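Side-chain contacts in 2',5'-phosphodiesterase 12 (Homo sapiens, PDB 4Z0V), which belongs to the endonuclease/exonuclease/phosphatase family, joining an N-terminal domain of the E-set clan to a DNase I-like domain that holds a magnesium ion: residues Asp136-Thr141 and Leu180-Arg185; Ala153-Ala156 and Asp160-Gln163. All blocks are in the same frame, centred on the assembly; numbering follows the deposited sequence.

Contact 1: residues Asp136-Thr141 and Leu180-Arg185; sequences DTYAQT and LQEVDR. With MG (magnesium ion), chain B.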
ATOM      1  N   ASP A 136       1.249   5.673 -11.571  1.00 11.83           N
ATOM      2  CA  ASP A 136       1.858   6.462 -12.644  1.00 13.13           C
ATOM      3  C   ASP A 136       1.128   6.201 -13.964  1.00 16.57           C
ATOM      4  O   ASP A 136       1.064   7.098 -14.804  1.00 16.35           O
ATOM      5  CB  ASP A 136       3.344   6.109 -12.801  1.00 15.04           C
ATOM      6  CG  ASP A 136       3.993   6.932 -13.890  1.00 18.25           C
ATOM      7  OD1 ASP A 136       4.057   8.161 -13.734  1.00 19.46           O
ATOM      8  OD2 ASP A 136       4.360   6.351 -14.929  1.00 20.98           O
ATOM      9  N   THR A 137       0.539   4.994 -14.142  1.00 13.93           N
ATOM     10  CA  THR A 137      -0.220   4.710 -15.376  1.00 14.83           C
ATOM     11  C   THR A 137      -1.318   5.778 -15.546  1.00 18.57           C
ATOM     12  O   THR A 137      -1.632   6.147 -16.679  1.00 18.45           O
ATOM     13  CB  THR A 137      -0.745   3.270 -15.430  1.00 21.65           C
ATOM     14  OG1 THR A 137      -1.246   3.039 -16.746  1.00 20.32           O
ATOM     15  CG2 THR A 137      -1.854   2.995 -14.437  1.00 21.93           C
ATOM     16  N   TYR A 138      -1.858   6.314 -14.426  1.00 14.49           N
ATOM     17  CA  TYR A 138      -2.868   7.374 -14.492  1.00 14.45           C
ATOM     18  C   TYR A 138      -2.255   8.753 -14.324  1.00 18.73           C
ATOM     19  O   TYR A 138      -2.623   9.661 -15.076  1.00 18.72           O
ATOM     20  CB  TYR A 138      -4.001   7.189 -13.466  1.00 14.95           C
ATOM     21  CG  TYR A 138      -4.570   5.782 -13.437  1.00 15.22           C
ATOM     22  CD1 TYR A 138      -5.145   5.217 -14.572  1.00 17.84           C
ATOM     23  CD2 TYR A 138      -4.488   4.995 -12.287  1.00 14.42           C
ATOM     24  CE1 TYR A 138      -5.616   3.901 -14.571  1.00 17.28           C
ATOM     25  CE2 TYR A 138      -4.948   3.668 -12.277  1.00 14.55           C
ATOM     26  CZ  TYR A 138      -5.509   3.128 -13.427  1.00 23.47           C
ATOM     27  OH  TYR A 138      -5.977   1.835 -13.463  1.00 17.55           O
ATOM     28  N   ALA A 139      -1.312   8.918 -13.370  1.00 14.27           N
ATOM     29  CA  ALA A 139      -0.732  10.239 -13.052  1.00 14.40           C
ATOM     30  C   ALA A 139       0.112  10.824 -14.212  1.00 18.09           C
ATOM     31  O   ALA A 139       0.197  12.042 -14.323  1.00 17.83           O
ATOM     32  CB  ALA A 139       0.124  10.145 -11.790  1.00 15.11           C
ATOM     33  N   GLN A 140       0.685   9.971 -15.068  1.00 15.46           N
ATOM     34  CA  GLN A 140       1.579  10.409 -16.167  1.00 16.27           C
ATOM     35  C   GLN A 140       0.865  11.156 -17.313  1.00 20.08           C
ATOM     36  O   GLN A 140       1.536  11.802 -18.116  1.00 19.92           O
ATOM     37  CB  GLN A 140       2.296   9.190 -16.777  1.00 17.94           C
ATOM     38  CG  GLN A 140       1.327   8.291 -17.587  1.00 27.89           C
ATOM     39  CD  GLN A 140       1.900   7.016 -18.141  1.00 43.69           C
ATOM     40  OE1 GLN A 140       3.113   6.826 -18.209  1.00 36.46           O
ATOM     41  NE2 GLN A 140       1.014   6.119 -18.583  1.00 38.34           N
ATOM     42  N   THR A 141      -0.463  11.044 -17.411  1.00 16.77           N
ATOM     43  CA  THR A 141      -1.228  11.563 -18.548  1.00 17.47           C
ATOM     44  C   THR A 141      -1.412  13.081 -18.523  1.00 20.48           C
ATOM     45  O   THR A 141      -1.397  13.711 -17.463  1.00 17.16           O
ATOM     46  CB  THR A 141      -2.605  10.875 -18.629  1.00 22.31           C
ATOM     47  OG1 THR A 141      -3.441  11.330 -17.561  1.00 19.23           O
ATOM     48  CG2 THR A 141      -2.514   9.347 -18.654  1.00 21.06           C
ATOM     49  N   LEU A 180      -1.347  -1.761  -0.054  1.00  8.92           N
ATOM     50  CA  LEU A 180      -1.302  -0.671  -1.001  1.00  7.86           C
ATOM     51  C   LEU A 180      -2.184  -0.917  -2.198  1.00 10.82           C
ATOM     52  O   LEU A 180      -2.309  -2.058  -2.642  1.00  9.46           O
ATOM     53  CB  LEU A 180       0.144  -0.504  -1.498  1.00  8.18           C
ATOM     54  CG  LEU A 180       1.245  -0.294  -0.448  1.00 10.43           C
ATOM     55  CD1 LEU A 180       2.605  -0.178  -1.130  1.00 10.06           C
ATOM     56  CD2 LEU A 180       0.984   0.988   0.372  1.00 11.40           C
ATOM     57  N   GLN A 181      -2.708   0.164  -2.768  1.00  7.42           N
ATOM     58  CA  GLN A 181      -3.501   0.119  -3.987  1.00  7.03           C
ATOM     59  C   GLN A 181      -2.872   1.042  -5.004  1.00 10.11           C
ATOM     60  O   GLN A 181      -2.085   1.923  -4.641  1.00  9.86           O
ATOM     61  CB  GLN A 181      -4.970   0.492  -3.759  1.00  7.34           C
ATOM     62  CG  GLN A 181      -5.645  -0.291  -2.608  1.00  8.79           C
ATOM     63  CD  GLN A 181      -5.344   0.312  -1.255  1.00 13.27           C
ATOM     64  OE1 GLN A 181      -5.234   1.525  -1.104  1.00  8.62           O
ATOM     65  NE2 GLN A 181      -5.191  -0.520  -0.237  1.00  9.79           N
ATOM     66  N   GLU A 182      -3.170   0.800  -6.289  1.00  9.25           N
ATOM     67  CA  GLU A 182      -2.651   1.583  -7.424  1.00  9.11           C
ATOM     68  C   GLU A 182      -1.124   1.508  -7.483  1.00 11.77           C
ATOM     69  O   GLU A 182      -0.418   2.520  -7.680  1.00 10.30           O
ATOM     70  CB  GLU A 182      -3.169   3.033  -7.407  1.00 10.42           C
ATOM     71  CG  GLU A 182      -4.632   3.108  -7.835  1.00 10.63           C
ATOM     72  CD  GLU A 182      -5.060   4.498  -8.251  1.00 17.18           C
ATOM     73  OE1 GLU A 182      -4.242   5.212  -8.869  1.00 11.78           O
ATOM     74  OE2 GLU A 182      -6.218   4.875  -7.975  1.00 11.04           O
ATOM     75  N   VAL A 183      -0.626   0.285  -7.338  1.00  7.24           N
ATOM     76  CA  VAL A 183       0.802   0.007  -7.430  1.00  6.93           C
ATOM     77  C   VAL A 183       1.118  -0.382  -8.862  1.00 11.27           C
ATOM     78  O   VAL A 183       0.675  -1.439  -9.317  1.00 11.09           O
ATOM     79  CB  VAL A 183       1.216  -1.130  -6.443  1.00 11.09           C
ATOM     80  CG1 VAL A 183       2.723  -1.456  -6.568  1.00 11.25           C
ATOM     81  CG2 VAL A 183       0.853  -0.781  -4.994  1.00 10.68           C
ATOM     82  N   ASP A 184       1.967   0.384  -9.531  1.00 10.48           N
ATOM     83  CA  ASP A 184       2.383   0.001 -10.896  1.00 10.70           C
ATOM     84  C   ASP A 184       3.363  -1.156 -10.817  1.00 14.74           C
ATOM     85  O   ASP A 184       4.066  -1.303  -9.804  1.00 12.30           O
ATOM     86  CB  ASP A 184       3.063   1.185 -11.617  1.00 12.06           C
ATOM     87  CG  ASP A 184       2.235   2.440 -11.712  1.00 17.46           C
ATOM     88  OD1 ASP A 184       2.441   3.362 -10.865  1.00 14.27           O
ATOM     89  OD2 ASP A 184       1.480   2.572 -12.700  1.00 18.31           O
ATOM     90  N   ARG A 185       3.416  -1.982 -11.890  1.00 14.78           N
ATOM     91  CA  ARG A 185       4.323  -3.128 -11.927  0.50 14.85           C
ATOM     92  C   ARG A 185       5.773  -2.703 -11.616  1.00 18.56           C
ATOM     93  O   ARG A 185       6.391  -3.308 -10.738  1.00 18.52           O
ATOM     94  CB  ARG A 185       4.250  -3.890 -13.273  0.50 16.09           C
ATOM     95  CG  ARG A 185       5.189  -5.103 -13.300  0.50 24.91           C
ATOM     96  CD  ARG A 185       5.177  -5.894 -14.605  0.50 29.21           C
ATOM     97  NE  ARG A 185       3.924  -6.623 -14.842  0.50 31.08           N
ATOM     98  CZ  ARG A 185       3.554  -7.731 -14.205  0.50 44.43           C
ATOM     99  NH1 ARG A 185       4.317  -8.242 -13.246  0.50 36.78           N
ATOM    100  NH2 ARG A 185       2.407  -8.319 -14.502  0.50 31.89           N
TER
HETATM  101 MG    MG B 701      -6.927   6.759  -8.015  1.00 12.91          MG
HETATM  102  O   HOH W   1      -5.849   7.164  -9.773  1.00 13.08           O
HETATM  103  O   HOH W   2      -8.459   6.186  -9.377  1.00 18.87           O
HETATM  104  O   HOH W   3      -8.297   6.542  -6.545  1.00 19.53           O
HETATM  105  O   HOH W   4      -7.604   8.790  -8.114  1.00 16.87           O
HETATM  106  O   HOH W   5      -5.420   7.340  -6.656  1.00 10.48           O
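Asp184 meets the first turn of helix 136-139 through a chi1 of -57°, which lays its CG beside its own backbone N, while Glu182 takes a similar chi1 (-74°) and then runs out extended toward Tyr138 and the magnesium ion. The two oxygens of Asp184 share the work at the helix start. OD1 accepts Asp136 N at 2.7 Å through its syn lone pair, and OD2 accepts Thr137 N at 3.0 Å, also on the syn side but slightly out of the carboxylate plane. Two moderately bent bonds thus fix the rotation of this carboxylate.

Glu182 has a left-handed backbone and forms a G1 beta bulge with Val183, both facing Gly212. Its OE2 binds magnesium at 2.0 Å and also accepts Asn132 ND2; five waters complete the six-fold shell. OE1 accepts water 1 at 2.7 Å, so this water ties the second oxygen back to the metal, and Ala135 N donates to the same atom. Tyr138 approaches edge-on, its CD2 lying 3.4 Å from Glu182 OE1, with ring and carboxylate planes 86° apart. Thr137 CG2 covers the centre of one Tyr138 ring face, and Glu211 holds the hydroxyl by a hydrogen bond.

A metal-binding glutamate near the end of strand 177-184 is as in other DNase I-like enzymes. The contact therefore implies two kinds of anchoring: the helix start, through its N-H groups, probably stabilises a negative Asp184, while the metal, a coordinated water and two N-H donors together hold the Glu182 carboxylate in one orientation.

Contact 2: residues Ala153-Ala156 and Asp160-Gln163; sequences APYA and DYRQ
Ala156 and Tyr161 bring their CA atoms within 5.9 Å of each other where the loop, closed into a turn by the bond from Ala156 N to Ala153 O (2.8 Å), leads into helix 159-172. Tyr155 has its CG between backbone N and carbonyl carbon (chi1 74°), which lifts the ring over the turn toward the helix; Tyr161, with CG opposite its N (chi1 -176°), reaches back to meet it. The result is a T-shaped stack: the edge of Tyr155 points at the face of Tyr161, centroids 5.3 Å apart and planes at 87°. The closest approach is Tyr155 CE1 to Tyr161 CE2, at 3.6 Å, off the middle of the face. On the same ring, CE1 packs against Ala156 CB at 3.8 Å.

These contacts join the first turn of helix 159-172, part of the endonuclease/exonuclease/phosphatase domain, to the loop that follows helix 142-148. Water 6 spans the two hydroxyls, 2.7 Å from both Tyr155 OH and Tyr161 OH; it donates to the latter, which is also hydrogen-bonded to Val424 O.

Beyond the rings, the aliphatic part of Arg162 runs close by the end of the turn, with CG 3.1 Å from Ala156 O, a tight contact. Bent at chi3, the arginine then spends its buried guanidinium on backbone carbonyls: NE on Leu157, NH1 on Leu134, and NH2 on both Ile133 and Pro427.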
ATOM      1  N   ALA A 153       2.504  21.014  -8.655  1.00 19.98           N
ATOM      2  CA  ALA A 153       3.710  21.285  -9.445  1.00 20.23           C
ATOM      3  C   ALA A 153       3.965  20.081 -10.372  1.00 24.84           C
ATOM      4  O   ALA A 153       3.987  18.957  -9.875  1.00 24.18           O
ATOM      5  CB  ALA A 153       4.890  21.507  -8.519  1.00 20.65           C
ATOM      6  N   PRO A 154       4.044  20.251 -11.709  1.00 22.56           N
ATOM      7  CA  PRO A 154       4.236  19.088 -12.586  1.00 22.30           C
ATOM      8  C   PRO A 154       5.391  18.172 -12.166  1.00 23.83           C
ATOM      9  O   PRO A 154       5.230  16.960 -12.261  1.00 23.49           O
ATOM     10  CB  PRO A 154       4.510  19.730 -13.946  1.00 25.13           C
ATOM     11  CG  PRO A 154       3.712  21.009 -13.888  1.00 29.38           C
ATOM     12  CD  PRO A 154       3.924  21.499 -12.500  1.00 25.14           C
ATOM     13  N   TYR A 155       6.516  18.725 -11.661  1.00 20.42           N
ATOM     14  CA  TYR A 155       7.649  17.898 -11.230  1.00 18.72           C
ATOM     15  C   TYR A 155       7.232  16.976 -10.079  1.00 20.07           C
ATOM     16  O   TYR A 155       7.772  15.877  -9.963  1.00 18.72           O
ATOM     17  CB  TYR A 155       8.906  18.732 -10.841  1.00 20.16           C
ATOM     18  CG  TYR A 155       8.851  19.471  -9.515  1.00 22.33           C
ATOM     19  CD1 TYR A 155       9.222  18.846  -8.329  1.00 23.70           C
ATOM     20  CD2 TYR A 155       8.499  20.816  -9.459  1.00 24.53           C
ATOM     21  CE1 TYR A 155       9.195  19.523  -7.114  1.00 24.14           C
ATOM     22  CE2 TYR A 155       8.513  21.519  -8.254  1.00 25.23           C
ATOM     23  CZ  TYR A 155       8.857  20.865  -7.084  1.00 28.29           C
ATOM     24  OH  TYR A 155       8.858  21.544  -5.896  1.00 28.83           O
ATOM     25  N   ALA A 156       6.303  17.435  -9.228  1.00 16.07           N
ATOM     26  CA  ALA A 156       5.832  16.665  -8.062  1.00 16.28           C
ATOM     27  C   ALA A 156       4.873  15.535  -8.457  1.00 18.54           C
ATOM     28  O   ALA A 156       4.526  14.735  -7.598  1.00 18.20           O
ATOM     29  CB  ALA A 156       5.171  17.580  -7.046  1.00 16.46           C
ATOM     30  N   ASP A 160       9.486   9.458 -10.307  1.00 17.70           N
ATOM     31  CA  ASP A 160      10.718   9.446  -9.521  1.00 17.58           C
ATOM     32  C   ASP A 160      10.606  10.339  -8.260  1.00 20.51           C
ATOM     33  O   ASP A 160      11.028   9.914  -7.184  1.00 19.59           O
ATOM     34  CB  ASP A 160      11.930   9.852 -10.375  1.00 20.66           C
ATOM     35  CG  ASP A 160      12.361   8.808 -11.407  1.00 43.08           C
ATOM     36  OD1 ASP A 160      12.234   7.590 -11.120  1.00 43.25           O
ATOM     37  OD2 ASP A 160      12.858   9.207 -12.486  1.00 56.39           O
ATOM     38  N   TYR A 161       9.968  11.520  -8.379  1.00 15.37           N
ATOM     39  CA  TYR A 161       9.764  12.398  -7.233  1.00 13.21           C
ATOM     40  C   TYR A 161       8.815  11.736  -6.203  1.00 14.61           C
ATOM     41  O   TYR A 161       9.138  11.628  -5.002  1.00 12.19           O
ATOM     42  CB  TYR A 161       9.192  13.758  -7.696  1.00 13.18           C
ATOM     43  CG  TYR A 161       9.042  14.745  -6.559  1.00 13.19           C
ATOM     44  CD1 TYR A 161       7.850  14.840  -5.841  1.00 14.24           C
ATOM     45  CD2 TYR A 161      10.090  15.586  -6.199  1.00 15.02           C
ATOM     46  CE1 TYR A 161       7.701  15.761  -4.800  1.00 12.67           C
ATOM     47  CE2 TYR A 161       9.944  16.532  -5.179  1.00 16.21           C
ATOM     48  CZ  TYR A 161       8.740  16.630  -4.497  1.00 19.02           C
ATOM     49  OH  TYR A 161       8.609  17.564  -3.491  1.00 19.44           O
ATOM     50  N   ARG A 162       7.614  11.351  -6.662  1.00 11.63           N
ATOM     51  CA  ARG A 162       6.607  10.729  -5.783  1.00 10.52           C
ATOM     52  C   ARG A 162       7.153   9.461  -5.097  1.00 12.11           C
ATOM     53  O   ARG A 162       6.854   9.242  -3.926  1.00 12.71           O
ATOM     54  CB  ARG A 162       5.340  10.409  -6.565  1.00 10.67           C
ATOM     55  CG  ARG A 162       4.630  11.690  -6.983  1.00 14.93           C
ATOM     56  CD  ARG A 162       3.149  11.509  -7.310  1.00 15.47           C
ATOM     57  NE  ARG A 162       2.961  10.533  -8.371  1.00 12.88           N
ATOM     58  CZ  ARG A 162       2.367   9.356  -8.225  1.00 17.56           C
ATOM     59  NH1 ARG A 162       2.227   8.548  -9.264  1.00 13.36           N
ATOM     60  NH2 ARG A 162       1.903   8.979  -7.035  1.00 12.02           N
ATOM     61  N   GLN A 163       7.929   8.637  -5.811  1.00 11.63           N
ATOM     62  CA  GLN A 163       8.484   7.416  -5.204  1.00 10.87           C
ATOM     63  C   GLN A 163       9.438   7.743  -4.108  1.00 12.95           C
ATOM     64  O   GLN A 163       9.439   7.042  -3.094  1.00 11.98           O
ATOM     65  CB  GLN A 163       9.157   6.485  -6.219  1.00 12.51           C
ATOM     66  CG  GLN A 163       8.153   5.770  -7.103  1.00 14.94           C
ATOM     67  CD  GLN A 163       6.974   5.182  -6.366  1.00 20.38           C
ATOM     68  OE1 GLN A 163       5.816   5.493  -6.668  1.00 21.83           O
ATOM     69  NE2 GLN A 163       7.227   4.309  -5.403  1.00 15.05           N
TER
HETATM   70  O   HOH W   6       9.496  20.130  -3.717  1.00 23.60           O

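In the fold
Both contacts lie in the endonuclease/exonuclease/phosphatase part of the chain, on the same side of its centre, with their own centres 13 Å apart. Along the sequence, residues 136-141 come first, then both segments of contact 2, and finally 180-185 on strand 177-184, an inner strand of the six-stranded mixed sheet. Helix 159-172 leads directly into that strand. The two contacts touch where Arg162 NH1 packs 3.7 Å from Ala139 CB. Because Arg162 also binds carbonyls just ahead of helix 136-139, contact 2 ties the helix's approach to helix 159-172, and the side chain of Arg162 lies about 9 Å from the magnesium at the nearest atoms.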